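Local structure of lipoxygenase (Cyanothece sp., 5EK8) at residues L25-I30 with R190-Y195; Q51-T56 with Y102-A107; P306-I311 with R328-P333. The protein is a non-heme iron 9R-lipoxygenase, which probably adds both atoms of molecular oxygen to polyunsaturated fatty acids. All coordinates share one frame; numbering follows the deposited sequence.

Contact 1: L25-I30 with R190-Y195; sequences LGRKLI and RKFQAY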
ATOM      1  N   LEU A  25      20.464 -19.451 -11.463  1.00 75.08           N
ATOM      2  CA  LEU A  25      21.053 -19.361 -10.124  1.00 73.86           C
ATOM      3  C   LEU A  25      20.107 -18.637  -9.163  1.00 67.83           C
ATOM      4  O   LEU A  25      19.725 -19.165  -8.098  1.00 66.23           O
ATOM      5  CB  LEU A  25      22.403 -18.636 -10.185  1.00 78.01           C
ATOM      6  CG  LEU A  25      23.172 -18.364  -8.888  1.00 81.39           C
ATOM      7  CD1 LEU A  25      23.315 -19.620  -8.026  1.00 82.57           C
ATOM      8  CD2 LEU A  25      24.541 -17.792  -9.222  1.00 82.10           C
ATOM      9  N   GLY A  26      19.725 -17.426  -9.558  1.00 62.27           N
ATOM     10  CA  GLY A  26      18.802 -16.622  -8.787  1.00 62.00           C
ATOM     11  C   GLY A  26      17.478 -17.319  -8.565  1.00 62.20           C
ATOM     12  O   GLY A  26      16.970 -17.341  -7.446  1.00 67.08           O
ATOM     13  N   ARG A  27      16.921 -17.892  -9.626  1.00 56.74           N
ATOM     14  CA  ARG A  27      15.614 -18.529  -9.527  1.00 63.39           C
ATOM     15  C   ARG A  27      15.644 -19.743  -8.606  1.00 63.05           C
ATOM     16  O   ARG A  27      14.712 -19.953  -7.827  1.00 64.62           O
ATOM     17  CB  ARG A  27      15.096 -18.913 -10.914  1.00 68.45           C
ATOM     18  CG  ARG A  27      14.454 -17.737 -11.651  1.00 73.79           C
ATOM     19  CD  ARG A  27      13.601 -18.172 -12.828  1.00 80.75           C
ATOM     20  NE  ARG A  27      14.329 -18.070 -14.087  1.00 88.92           N
ATOM     21  CZ  ARG A  27      14.580 -16.924 -14.713  1.00 93.58           C
ATOM     22  NH1 ARG A  27      14.163 -15.776 -14.187  1.00 93.47           N
ATOM     23  NH2 ARG A  27      15.249 -16.926 -15.862  1.00 93.62           N
ATOM     24  N   LYS A  28      16.716 -20.528  -8.677  1.00 60.18           N
ATOM     25  CA  LYS A  28      16.875 -21.654  -7.762  1.00 64.73           C
ATOM     26  C   LYS A  28      16.900 -21.170  -6.308  1.00 66.83           C
ATOM     27  O   LYS A  28      16.178 -21.705  -5.457  1.00 57.02           O
ATOM     28  CB  LYS A  28      18.145 -22.448  -8.084  1.00 66.28           C
ATOM     29  CG  LYS A  28      18.389 -23.633  -7.156  1.00 70.53           C
ATOM     30  CD  LYS A  28      19.365 -24.626  -7.769  1.00 74.19           C
ATOM     31  CE  LYS A  28      19.621 -25.815  -6.851  1.00 76.48           C
ATOM     32  NZ  LYS A  28      20.357 -25.430  -5.612  1.00 77.91           N
ATOM     33  N   LEU A  29      17.711 -20.151  -6.031  1.00 65.39           N
ATOM     34  CA  LEU A  29      17.795 -19.634  -4.664  1.00 65.66           C
ATOM     35  C   LEU A  29      16.459 -19.108  -4.159  1.00 67.29           C
ATOM     36  O   LEU A  29      16.083 -19.361  -3.017  1.00 69.44           O
ATOM     37  CB  LEU A  29      18.852 -18.536  -4.568  1.00 66.14           C
ATOM     38  CG  LEU A  29      20.293 -19.046  -4.562  1.00 69.54           C
ATOM     39  CD1 LEU A  29      21.241 -17.934  -4.156  1.00 71.82           C
ATOM     40  CD2 LEU A  29      20.446 -20.260  -3.647  1.00 69.56           C
ATOM     41  N   ILE A  30      15.750 -18.375  -5.011  1.00 65.44           N
ATOM     42  CA  ILE A  30      14.441 -17.838  -4.656  1.00 63.78           C
ATOM     43  C   ILE A  30      13.461 -18.957  -4.333  1.00 64.80           C
ATOM     44  O   ILE A  30      12.855 -18.977  -3.260  1.00 68.73           O
ATOM     45  CB  ILE A  30      13.857 -16.975  -5.790  1.00 64.11           C
ATOM     46  CG1 ILE A  30      14.667 -15.691  -5.959  1.00 66.99           C
ATOM     47  CG2 ILE A  30      12.405 -16.642  -5.508  1.00 63.70           C
ATOM     48  CD1 ILE A  30      14.156 -14.794  -7.066  1.00 67.89           C
ATOM     49  N   ARG A 190       5.522 -13.157  -8.021  1.00 54.31           N
ATOM     50  CA  ARG A 190       5.683 -11.720  -7.811  1.00 51.74           C
ATOM     51  C   ARG A 190       7.160 -11.316  -7.869  1.00 50.85           C
ATOM     52  O   ARG A 190       7.531 -10.338  -8.537  1.00 52.46           O
ATOM     53  CB  ARG A 190       5.044 -11.330  -6.469  1.00 51.81           C
ATOM     54  CG  ARG A 190       5.469  -9.998  -5.881  1.00 50.29           C
ATOM     55  CD  ARG A 190       5.128  -8.831  -6.793  1.00 48.38           C
ATOM     56  NE  ARG A 190       5.586  -7.557  -6.241  1.00 41.96           N
ATOM     57  CZ  ARG A 190       6.864  -7.219  -6.090  1.00 44.70           C
ATOM     58  NH1 ARG A 190       7.185  -6.037  -5.581  1.00 41.04           N
ATOM     59  NH2 ARG A 190       7.829  -8.058  -6.446  1.00 51.65           N
ATOM     60  N   LYS A 191       8.000 -12.094  -7.190  1.00 49.23           N
ATOM     61  CA  LYS A 191       9.447 -11.901  -7.227  1.00 45.07           C
ATOM     62  C   LYS A 191      10.010 -11.999  -8.648  1.00 43.54           C
ATOM     63  O   LYS A 191      10.747 -11.119  -9.100  1.00 43.78           O
ATOM     64  CB  LYS A 191      10.142 -12.928  -6.330  1.00 43.26           C
ATOM     65  CG  LYS A 191       9.880 -12.763  -4.844  1.00 44.33           C
ATOM     66  CD  LYS A 191      10.962 -13.453  -4.027  1.00 42.25           C
ATOM     67  CE  LYS A 191      10.772 -13.236  -2.525  1.00 36.98           C
ATOM     68  NZ  LYS A 191      11.918 -13.797  -1.727  1.00 35.12           N
ATOM     69  N   PHE A 192       9.651 -13.074  -9.346  1.00 42.62           N
ATOM     70  CA  PHE A 192      10.142 -13.325 -10.697  1.00 45.42           C
ATOM     71  C   PHE A 192       9.756 -12.211 -11.667  1.00 47.96           C
ATOM     72  O   PHE A 192      10.588 -11.732 -12.439  1.00 45.83           O
ATOM     73  CB  PHE A 192       9.618 -14.664 -11.211  1.00 46.78           C
ATOM     74  CG  PHE A 192      10.274 -15.854 -10.578  1.00 52.42           C
ATOM     75  CD1 PHE A 192      11.456 -15.716  -9.871  1.00 56.75           C
ATOM     76  CD2 PHE A 192       9.713 -17.113 -10.692  1.00 55.06           C
ATOM     77  CE1 PHE A 192      12.065 -16.813  -9.285  1.00 57.99           C
ATOM     78  CE2 PHE A 192      10.317 -18.215 -10.111  1.00 56.27           C
ATOM     79  CZ  PHE A 192      11.495 -18.066  -9.408  1.00 56.09           C
ATOM     80  N   GLN A 193       8.492 -11.800 -11.619  1.00 51.09           N
ATOM     81  CA  GLN A 193       8.024 -10.687 -12.439  1.00 52.38           C
ATOM     82  C   GLN A 193       8.814  -9.422 -12.124  1.00 51.32           C
ATOM     83  O   GLN A 193       9.226  -8.689 -13.033  1.00 51.33           O
ATOM     84  CB  GLN A 193       6.532 -10.434 -12.224  1.00 50.66           C
ATOM     85  CG  GLN A 193       5.634 -11.488 -12.829  1.00 55.73           C
ATOM     86  CD  GLN A 193       4.265 -10.939 -13.165  1.00 61.75           C
ATOM     87  OE1 GLN A 193       4.054  -9.723 -13.146  1.00 59.15           O
ATOM     88  NE2 GLN A 193       3.323 -11.829 -13.475  1.00 65.78           N
ATOM     89  N   ALA A 194       9.034  -9.176 -10.838  1.00 51.61           N
ATOM     90  CA  ALA A 194       9.790  -7.995 -10.438  1.00 58.76           C
ATOM     91  C   ALA A 194      11.179  -7.990 -11.067  1.00 56.18           C
ATOM     92  O   ALA A 194      11.567  -7.030 -11.741  1.00 50.78           O
ATOM     93  CB  ALA A 194       9.896  -7.913  -8.922  1.00 60.70           C
ATOM     94  N   TYR A 195      11.916  -9.076 -10.856  1.00 60.37           N
ATOM     95  CA  TYR A 195      13.301  -9.149 -11.303  1.00 61.58           C
ATOM     96  C   TYR A 195      13.398  -9.153 -12.824  1.00 58.78           C
ATOM     97  O   TYR A 195      14.364  -8.644 -13.392  1.00 58.42           O
ATOM     98  CB  TYR A 195      13.982 -10.383 -10.704  1.00 68.97           C
ATOM     99  CG  TYR A 195      14.192 -10.252  -9.210  1.00 76.59           C
ATOM    100  CD1 TYR A 195      14.783  -9.110  -8.675  1.00 79.83           C
ATOM    101  CD2 TYR A 195      13.770 -11.245  -8.332  1.00 78.10           C
ATOM    102  CE1 TYR A 195      14.971  -8.969  -7.311  1.00 82.48           C
ATOM    103  CE2 TYR A 195      13.952 -11.113  -6.960  1.00 80.79           C
ATOM    104  CZ  TYR A 195      14.553  -9.970  -6.455  1.00 82.31           C
ATOM    105  OH  TYR A 195      14.737  -9.825  -5.094  1.00 79.82           O
TER
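R27 lays the aliphatic part of its side chain against F192, where L25-I30 of helix 24-36 and R190-Y195 of helix 188-214, which follows the beta-rich domain, run nearly antiparallel (156°), the segment axes 11.3 Å apart. R27 CG touches F192 CE1 at 3.5 Å, and R27 CD stands over one ring face, 4.1 Å from the F192 centroid and toward the rim, a CH-pi contact. The chain then bends at chi3 (-98°), which leaves the guanidinium above the ring but farther from its face, its plane almost perpendicular to it. R27 CZ is 6.0 Å from the F192 centroid, so any cation-pi attraction is weak at most, and NH1 instead forms a salt bridge with D22.

One turn later I30 pushes its longer branch between two aromatics. With CG1 anti to the carbonyl carbon (chi1 -68°) and the branch extended, I30 CD1 reaches F192 CE1 at the ring edge and meets the Y195 ring obliquely at CE2, 3.7 Å away. The short branch CG2 lies alongside K191 CD at 3.8 Å and also touches F192 CE1; the lysine's ammonium pairs with D185. Helix 2-21 adds I21, which touches both I30 and Y195.

Across this near-surface interface the helices are therefore joined mainly by apolar packing, while the charged ends of R27 and K191 are settled by acidic residues outside it.

Contact 2: Q51-T56 with Y102-A107; sequences QLNKAT and YDPEKA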
ATOM      1  N   GLN A  51      -0.325 -41.668  29.455  1.00118.48           N
ATOM      2  CA  GLN A  51       0.982 -42.150  29.037  1.00113.73           C
ATOM      3  C   GLN A  51       1.817 -41.015  28.451  1.00105.73           C
ATOM      4  O   GLN A  51       3.030 -41.140  28.282  1.00102.94           O
ATOM      5  CB  GLN A  51       0.822 -43.275  28.016  1.00115.41           C
ATOM      6  CG  GLN A  51       2.073 -44.108  27.804  1.00118.42           C
ATOM      7  CD  GLN A  51       1.808 -45.326  26.948  1.00120.66           C
ATOM      8  OE1 GLN A  51       0.664 -45.614  26.595  1.00119.94           O
ATOM      9  NE2 GLN A  51       2.866 -46.056  26.611  1.00122.34           N
ATOM     10  N   LEU A  52       1.153 -39.905  28.146  1.00 99.60           N
ATOM     11  CA  LEU A  52       1.813 -38.736  27.578  1.00 93.17           C
ATOM     12  C   LEU A  52       2.367 -37.810  28.654  1.00 91.30           C
ATOM     13  O   LEU A  52       1.989 -37.890  29.822  1.00 93.04           O
ATOM     14  CB  LEU A  52       0.841 -37.964  26.684  1.00 87.71           C
ATOM     15  CG  LEU A  52       0.635 -38.505  25.271  1.00 84.48           C
ATOM     16  CD1 LEU A  52      -0.799 -38.300  24.810  1.00 81.87           C
ATOM     17  CD2 LEU A  52       1.601 -37.830  24.316  1.00 85.03           C
ATOM     18  N   ASN A  53       3.276 -36.936  28.239  1.00 92.27           N
ATOM     19  CA  ASN A  53       3.840 -35.910  29.103  1.00 96.00           C
ATOM     20  C   ASN A  53       3.227 -34.560  28.719  1.00 92.71           C
ATOM     21  O   ASN A  53       2.514 -34.468  27.718  1.00 92.48           O
ATOM     22  CB  ASN A  53       5.366 -35.899  28.972  1.00103.49           C
ATOM     23  CG  ASN A  53       6.050 -35.118  30.077  1.00111.66           C
ATOM     24  OD1 ASN A  53       5.691 -33.975  30.368  1.00113.78           O
ATOM     25  ND2 ASN A  53       7.044 -35.740  30.705  1.00114.19           N
ATOM     26  N   LYS A  54       3.487 -33.515  29.501  1.00 89.79           N
ATOM     27  CA  LYS A  54       2.881 -32.220  29.204  1.00 86.61           C
ATOM     28  C   LYS A  54       3.824 -31.031  29.403  1.00 83.45           C
ATOM     29  O   LYS A  54       4.737 -31.061  30.231  1.00 84.35           O
ATOM     30  CB  LYS A  54       1.611 -32.028  30.045  1.00 85.34           C
ATOM     31  CG  LYS A  54       1.696 -30.934  31.097  1.00 83.79           C
ATOM     32  CD  LYS A  54       0.326 -30.596  31.658  1.00 84.49           C
ATOM     33  CE  LYS A  54      -0.327 -31.800  32.316  1.00 86.25           C
ATOM     34  NZ  LYS A  54      -1.589 -31.427  33.008  1.00 84.98           N
ATOM     35  N   ALA A  55       3.589 -29.990  28.612  1.00 78.03           N
ATOM     36  CA  ALA A  55       4.314 -28.734  28.711  1.00 72.84           C
ATOM     37  C   ALA A  55       3.316 -27.581  28.757  1.00 68.79           C
ATOM     38  O   ALA A  55       2.407 -27.511  27.937  1.00 67.63           O
ATOM     39  CB  ALA A  55       5.271 -28.572  27.540  1.00 68.76           C
ATOM     40  N   THR A  56       3.477 -26.680  29.717  1.00 65.09           N
ATOM     41  CA  THR A  56       2.516 -25.598  29.878  1.00 65.79           C
ATOM     42  C   THR A  56       3.178 -24.237  29.828  1.00 65.64           C
ATOM     43  O   THR A  56       4.406 -24.121  29.894  1.00 65.15           O
ATOM     44  CB  THR A  56       1.748 -25.708  31.209  1.00 67.93           C
ATOM     45  OG1 THR A  56       2.669 -25.625  32.302  1.00 70.73           O
ATOM     46  CG2 THR A  56       0.979 -27.019  31.285  1.00 66.38           C
ATOM     47  N   TYR A 102       2.790 -33.712  24.928  1.00 89.71           N
ATOM     48  CA  TYR A 102       3.854 -34.227  24.069  1.00 85.30           C
ATOM     49  C   TYR A 102       4.386 -35.570  24.554  1.00 85.50           C
ATOM     50  O   TYR A 102       4.300 -35.898  25.737  1.00 84.03           O
ATOM     51  CB  TYR A 102       4.999 -33.211  23.957  1.00 78.71           C
ATOM     52  CG  TYR A 102       5.880 -33.071  25.184  1.00 75.89           C
ATOM     53  CD1 TYR A 102       7.063 -33.793  25.299  1.00 73.80           C
ATOM     54  CD2 TYR A 102       5.546 -32.194  26.210  1.00 76.76           C
ATOM     55  CE1 TYR A 102       7.877 -33.661  26.406  1.00 75.06           C
ATOM     56  CE2 TYR A 102       6.357 -32.055  27.324  1.00 76.87           C
ATOM     57  CZ  TYR A 102       7.521 -32.793  27.415  1.00 78.12           C
ATOM     58  OH  TYR A 102       8.336 -32.664  28.515  1.00 81.71           O
ATOM     59  N   ASP A 103       4.928 -36.348  23.621  1.00 87.01           N
ATOM     60  CA  ASP A 103       5.463 -37.669  23.922  1.00 89.77           C
ATOM     61  C   ASP A 103       6.988 -37.645  23.912  1.00 89.26           C
ATOM     62  O   ASP A 103       7.596 -37.337  22.891  1.00 88.87           O
ATOM     63  CB  ASP A 103       4.930 -38.695  22.915  1.00 91.36           C
ATOM     64  CG  ASP A 103       5.469 -40.095  23.154  1.00 94.16           C
ATOM     65  OD1 ASP A 103       6.066 -40.349  24.222  1.00 98.76           O
ATOM     66  OD2 ASP A 103       5.281 -40.954  22.270  1.00 93.08           O
ATOM     67  N   PRO A 104       7.609 -37.969  25.057  1.00 90.14           N
ATOM     68  CA  PRO A 104       9.072 -38.013  25.138  1.00 92.10           C
ATOM     69  C   PRO A 104       9.675 -39.129  24.290  1.00 94.94           C
ATOM     70  O   PRO A 104      10.835 -39.033  23.918  1.00 94.55           O
ATOM     71  CB  PRO A 104       9.335 -38.266  26.628  1.00 89.65           C
ATOM     72  CG  PRO A 104       8.091 -37.823  27.322  1.00 88.80           C
ATOM     73  CD  PRO A 104       6.981 -38.162  26.375  1.00 88.85           C
ATOM     74  N   GLU A 105       8.897 -40.161  23.981  1.00100.40           N
ATOM     75  CA  GLU A 105       9.430 -41.349  23.317  1.00104.87           C
ATOM     76  C   GLU A 105       9.830 -41.127  21.861  1.00106.09           C
ATOM     77  O   GLU A 105      10.565 -41.937  21.293  1.00110.64           O
ATOM     78  CB  GLU A 105       8.420 -42.493  23.394  1.00109.46           C
ATOM     79  CG  GLU A 105       8.160 -42.987  24.803  1.00114.50           C
ATOM     80  CD  GLU A 105       7.101 -44.070  24.849  1.00119.28           C
ATOM     81  OE1 GLU A 105       7.027 -44.877  23.897  1.00121.22           O
ATOM     82  OE2 GLU A 105       6.339 -44.112  25.837  1.00121.27           O
ATOM     83  N   LYS A 106       9.361 -40.040  21.255  1.00 96.33           N
ATOM     84  CA  LYS A 106       9.801 -39.698  19.908  1.00 93.28           C
ATOM     85  C   LYS A 106      11.211 -39.110  19.967  1.00 94.39           C
ATOM     86  O   LYS A 106      11.757 -38.658  18.959  1.00 98.84           O
ATOM     87  CB  LYS A 106       8.819 -38.737  19.239  1.00 90.55           C
ATOM     88  CG  LYS A 106       7.381 -39.246  19.237  1.00 89.97           C
ATOM     89  CD  LYS A 106       6.612 -38.810  17.994  1.00 92.34           C
ATOM     90  CE  LYS A 106       7.030 -39.616  16.770  1.00 97.16           C
ATOM     91  NZ  LYS A 106       6.216 -39.291  15.563  1.00 98.45           N
ATOM     92  N   ALA A 107      11.787 -39.121  21.167  1.00 95.87           N
ATOM     93  CA  ALA A 107      13.222 -38.954  21.352  1.00100.96           C
ATOM     94  C   ALA A 107      13.962 -39.995  20.539  1.00108.02           C
ATOM     95  O   ALA A 107      14.809 -39.673  19.705  1.00107.84           O
ATOM     96  CB  ALA A 107      13.594 -39.093  22.815  1.00104.49           C
TER
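N53 and Y102 form an antiparallel hydrogen-bonded pair, and their side chains make the centre of the contact. N53 N donates to Y102 O and Y102 N to N53 O, each at 2.9 Å. The two side chains leave the sheet on the same face and lie alongside each other. Y102 CG sits between its backbone N and carbonyl carbon (chi1 74°), which folds the ring back across the neighbouring strand: N53 CB stands over one ring face, 4.2 Å from the Y102 centroid, and the amide is stacked on the ring with the planes 26° apart. Further along the strand, A55 CB meets Y102 CE2 at 3.7 Å. P104 CG presses on N53 CB, also at 3.7 Å, and L52 CD2 packs against D103 CB.

Farther out, the chain turns away from the sheet through an Asx turn, in which E105 N donates to D103 OD1 (2.8 Å). K47 forms salt bridges with both D103 and E105, while N53 ND2 is held by the carbonyl of Q150. The ring of Y102 also touches L87 of strand 82-91, which belongs to a second sheet, so it helps join two sheets of the beta-rich domain, probably the PLAT domain of this enzyme.

The chemistry is thus layered: backbone bonds set the register, the aromatic face shelters the asparagine stem, and acidic groups of the departing turn are tied down by one lysine.

Contact 3: P306-I311 with R328-P333; sequences PTMITI and REVYTP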
ATOM      1  N   PRO A 306     -12.928  23.436 -18.765  1.00 52.40           N
ATOM      2  CA  PRO A 306     -12.077  24.280 -17.919  1.00 51.17           C
ATOM      3  C   PRO A 306     -12.289  25.763 -18.209  1.00 52.88           C
ATOM      4  O   PRO A 306     -12.229  26.172 -19.366  1.00 56.05           O
ATOM      5  CB  PRO A 306     -10.664  23.838 -18.295  1.00 51.89           C
ATOM      6  CG  PRO A 306     -10.786  23.385 -19.720  1.00 52.87           C
ATOM      7  CD  PRO A 306     -12.182  22.832 -19.884  1.00 53.30           C
ATOM      8  N   THR A 307     -12.544  26.557 -17.175  1.00 53.71           N
ATOM      9  CA  THR A 307     -12.798  27.981 -17.364  1.00 54.11           C
ATOM     10  C   THR A 307     -11.541  28.823 -17.151  1.00 49.34           C
ATOM     11  O   THR A 307     -11.280  29.752 -17.915  1.00 47.49           O
ATOM     12  CB  THR A 307     -13.898  28.473 -16.425  1.00 62.08           C
ATOM     13  OG1 THR A 307     -13.485  28.279 -15.068  1.00 67.85           O
ATOM     14  CG2 THR A 307     -15.172  27.695 -16.673  1.00 65.66           C
ATOM     15  N   MET A 308     -10.774  28.506 -16.111  1.00 46.72           N
ATOM     16  CA  MET A 308      -9.473  29.141 -15.910  1.00 49.84           C
ATOM     17  C   MET A 308      -8.563  28.314 -15.012  1.00 46.67           C
ATOM     18  O   MET A 308      -8.984  27.334 -14.415  1.00 47.91           O
ATOM     19  CB  MET A 308      -9.629  30.548 -15.321  1.00 54.00           C
ATOM     20  CG  MET A 308     -10.143  30.593 -13.891  1.00 56.07           C
ATOM     21  SD  MET A 308     -10.111  32.275 -13.223  1.00 58.03           S
ATOM     22  CE  MET A 308     -11.188  33.138 -14.369  1.00 36.98           C
ATOM     23  N   ILE A 309      -7.301  28.713 -14.952  1.00 42.58           N
ATOM     24  CA  ILE A 309      -6.322  28.119 -14.061  1.00 41.46           C
ATOM     25  C   ILE A 309      -5.519  29.269 -13.504  1.00 46.58           C
ATOM     26  O   ILE A 309      -4.973  30.080 -14.256  1.00 50.62           O
ATOM     27  CB  ILE A 309      -5.374  27.112 -14.771  1.00 38.96           C
ATOM     28  CG1 ILE A 309      -6.146  25.920 -15.340  1.00 38.62           C
ATOM     29  CG2 ILE A 309      -4.285  26.620 -13.819  1.00 32.51           C
ATOM     30  CD1 ILE A 309      -5.274  24.949 -16.088  1.00 40.67           C
ATOM     31  N   THR A 310      -5.474  29.363 -12.183  1.00 45.15           N
ATOM     32  CA  THR A 310      -4.675  30.384 -11.542  1.00 43.06           C
ATOM     33  C   THR A 310      -3.411  29.752 -10.987  1.00 42.26           C
ATOM     34  O   THR A 310      -3.427  28.618 -10.483  1.00 37.87           O
ATOM     35  CB  THR A 310      -5.447  31.095 -10.423  1.00 42.58           C
ATOM     36  OG1 THR A 310      -5.526  30.241  -9.272  1.00 45.27           O
ATOM     37  CG2 THR A 310      -6.842  31.451 -10.900  1.00 37.13           C
ATOM     38  N   ILE A 311      -2.312  30.487 -11.104  1.00 43.61           N
ATOM     39  CA  ILE A 311      -1.024  29.996 -10.639  1.00 45.28           C
ATOM     40  C   ILE A 311      -0.326  31.040  -9.775  1.00 48.58           C
ATOM     41  O   ILE A 311      -0.083  32.166 -10.207  1.00 46.15           O
ATOM     42  CB  ILE A 311      -0.100  29.612 -11.815  1.00 40.25           C
ATOM     43  CG1 ILE A 311      -0.721  28.496 -12.657  1.00 43.48           C
ATOM     44  CG2 ILE A 311       1.263  29.182 -11.297  1.00 39.05           C
ATOM     45  CD1 ILE A 311       0.110  28.118 -13.879  1.00 44.83           C
ATOM     46  N   ARG A 328      -0.240  36.194  -7.912  1.00 57.69           N
ATOM     47  CA  ARG A 328      -0.995  35.147  -8.592  1.00 57.36           C
ATOM     48  C   ARG A 328      -1.335  35.606 -10.000  1.00 54.59           C
ATOM     49  O   ARG A 328      -1.630  36.778 -10.231  1.00 51.74           O
ATOM     50  CB  ARG A 328      -2.267  34.778  -7.816  1.00 62.52           C
ATOM     51  CG  ARG A 328      -3.513  35.573  -8.191  1.00 70.69           C
ATOM     52  CD  ARG A 328      -4.620  35.365  -7.170  1.00 78.14           C
ATOM     53  NE  ARG A 328      -4.751  33.958  -6.803  1.00 79.67           N
ATOM     54  CZ  ARG A 328      -5.232  33.532  -5.640  1.00 78.41           C
ATOM     55  NH1 ARG A 328      -5.310  32.230  -5.391  1.00 76.83           N
ATOM     56  NH2 ARG A 328      -5.628  34.408  -4.724  1.00 75.68           N
ATOM     57  N   GLU A 329      -1.250  34.673 -10.942  1.00 54.98           N
ATOM     58  CA  GLU A 329      -1.543  34.936 -12.341  1.00 54.91           C
ATOM     59  C   GLU A 329      -2.780  34.149 -12.733  1.00 53.31           C
ATOM     60  O   GLU A 329      -3.109  33.145 -12.088  1.00 53.85           O
ATOM     61  CB  GLU A 329      -0.359  34.547 -13.227  1.00 60.38           C
ATOM     62  CG  GLU A 329       1.000  34.942 -12.677  1.00 68.38           C
ATOM     63  CD  GLU A 329       2.102  33.971 -13.097  1.00 73.72           C
ATOM     64  OE1 GLU A 329       1.770  32.850 -13.547  1.00 76.99           O
ATOM     65  OE2 GLU A 329       3.297  34.329 -12.976  1.00 72.20           O
ATOM     66  N   VAL A 330      -3.456  34.606 -13.785  1.00 51.74           N
ATOM     67  CA  VAL A 330      -4.699  33.993 -14.248  1.00 48.60           C
ATOM     68  C   VAL A 330      -4.614  33.599 -15.720  1.00 48.92           C
ATOM     69  O   VAL A 330      -4.144  34.377 -16.553  1.00 51.48           O
ATOM     70  CB  VAL A 330      -5.893  34.949 -14.047  1.00 44.93           C
ATOM     71  CG1 VAL A 330      -7.191  34.289 -14.466  1.00 45.40           C
ATOM     72  CG2 VAL A 330      -5.975  35.380 -12.599  1.00 45.54           C
ATOM     73  N   TYR A 331      -5.074  32.393 -16.045  1.00 48.99           N
ATOM     74  CA  TYR A 331      -4.999  31.909 -17.418  1.00 49.83           C
ATOM     75  C   TYR A 331      -6.309  31.278 -17.880  1.00 52.60           C
ATOM     76  O   TYR A 331      -6.851  30.402 -17.221  1.00 53.39           O
ATOM     77  CB  TYR A 331      -3.844  30.912 -17.559  1.00 52.71           C
ATOM     78  CG  TYR A 331      -2.504  31.522 -17.212  1.00 54.55           C
ATOM     79  CD1 TYR A 331      -1.873  32.397 -18.085  1.00 55.39           C
ATOM     80  CD2 TYR A 331      -1.881  31.240 -16.002  1.00 55.72           C
ATOM     81  CE1 TYR A 331      -0.656  32.969 -17.767  1.00 56.19           C
ATOM     82  CE2 TYR A 331      -0.662  31.809 -15.675  1.00 55.18           C
ATOM     83  CZ  TYR A 331      -0.055  32.672 -16.562  1.00 56.48           C
ATOM     84  OH  TYR A 331       1.157  33.242 -16.246  1.00 58.61           O
ATOM     85  N   THR A 332      -6.807  31.740 -19.023  1.00 56.87           N
ATOM     86  CA  THR A 332      -8.043  31.227 -19.608  1.00 58.06           C
ATOM     87  C   THR A 332      -7.730  30.399 -20.863  1.00 58.33           C
ATOM     88  O   THR A 332      -6.631  30.502 -21.411  1.00 55.98           O
ATOM     89  CB  THR A 332      -9.003  32.383 -19.948  1.00 60.64           C
ATOM     90  OG1 THR A 332      -8.438  33.200 -20.985  1.00 64.43           O
ATOM     91  CG2 THR A 332      -9.248  33.227 -18.720  1.00 58.10           C
ATOM     92  N   PRO A 333      -8.686  29.568 -21.324  1.00 60.86           N
ATOM     93  CA  PRO A 333      -8.422  28.700 -22.482  1.00 64.69           C
ATOM     94  C   PRO A 333      -8.095  29.421 -23.792  1.00 66.07           C
ATOM     95  O   PRO A 333      -7.846  28.748 -24.790  1.00 66.86           O
ATOM     96  CB  PRO A 333      -9.729  27.917 -22.631  1.00 63.13           C
ATOM     97  CG  PRO A 333     -10.300  27.891 -21.270  1.00 59.18           C
ATOM     98  CD  PRO A 333      -9.964  29.225 -20.678  1.00 59.32           C
TER
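I309 with Y331 and I311 with E329 are the hydrogen-bonded pairs of a short antiparallel ladder. Four backbone bonds hold it, from I309 N to Y331 O (2.9 Å), from Y331 N to I309 O, from I311 N to E329 O and from E329 N to I311 O. Between them T310 and V330 make the non-hydrogen-bonded pair, where T310 CA lies 3.2 Å from E329 O in a CA-H...O contact.

The ladder adds strand 329-331 as the outermost member of an antiparallel sheet. On the other side of strand 303-313, T307 and M308 both face Y296 of strand 291-300, a classic beta bulge. The face bearing I309 and I311 rests on helix 337-377, through W339, K343 and I345; the iron ligands H359 and H364 come from this same helix.

Polar side chains act along the edge strand. Y331 OH donates to E329 OE1 (2.8 Å), which lies in the plane of the ring at its edge, while the hydroxyl approaches from above the carboxylate plane. Replacing E329 by the shorter side chain of an alanine would probably leave the Y331 hydroxyl without this acceptor and freer to turn. R328 forms a salt bridge with E294, two strands away.

Among apolar contacts, I311 CD1 reaches Y331 CE2 at 4.2 Å, the two side chains crossing at about a right angle. On the face of V330, M308 CG lies between backbone N and carbonyl carbon (chi1 68°), a setting that, with the chain extended at chi2, brings the sulfur SD to 3.8 Å from V330 CG1.

The three contacts share no helix, strand or sheet and lie well apart. Contacts 1 and 2 have centres about 41 Å apart, contacts 1 and 3 about 50 Å, and contacts 2 and 3 about 79 Å, on opposite sides of the centre of the chain. Along the sequence, helix 24-36 of contact 1 is followed directly by strand 53-61 of contact 2; the chain completes the beta-rich domain before helix 188-214 returns to close contact 1. Contact 3 comes later, within the lipoxygenase family region. Contact 1 packs helix 24-36 against helix 188-214, beyond the beta-rich domain, whereas contacts 2 and 3 each secure a sheet far out in the molecule.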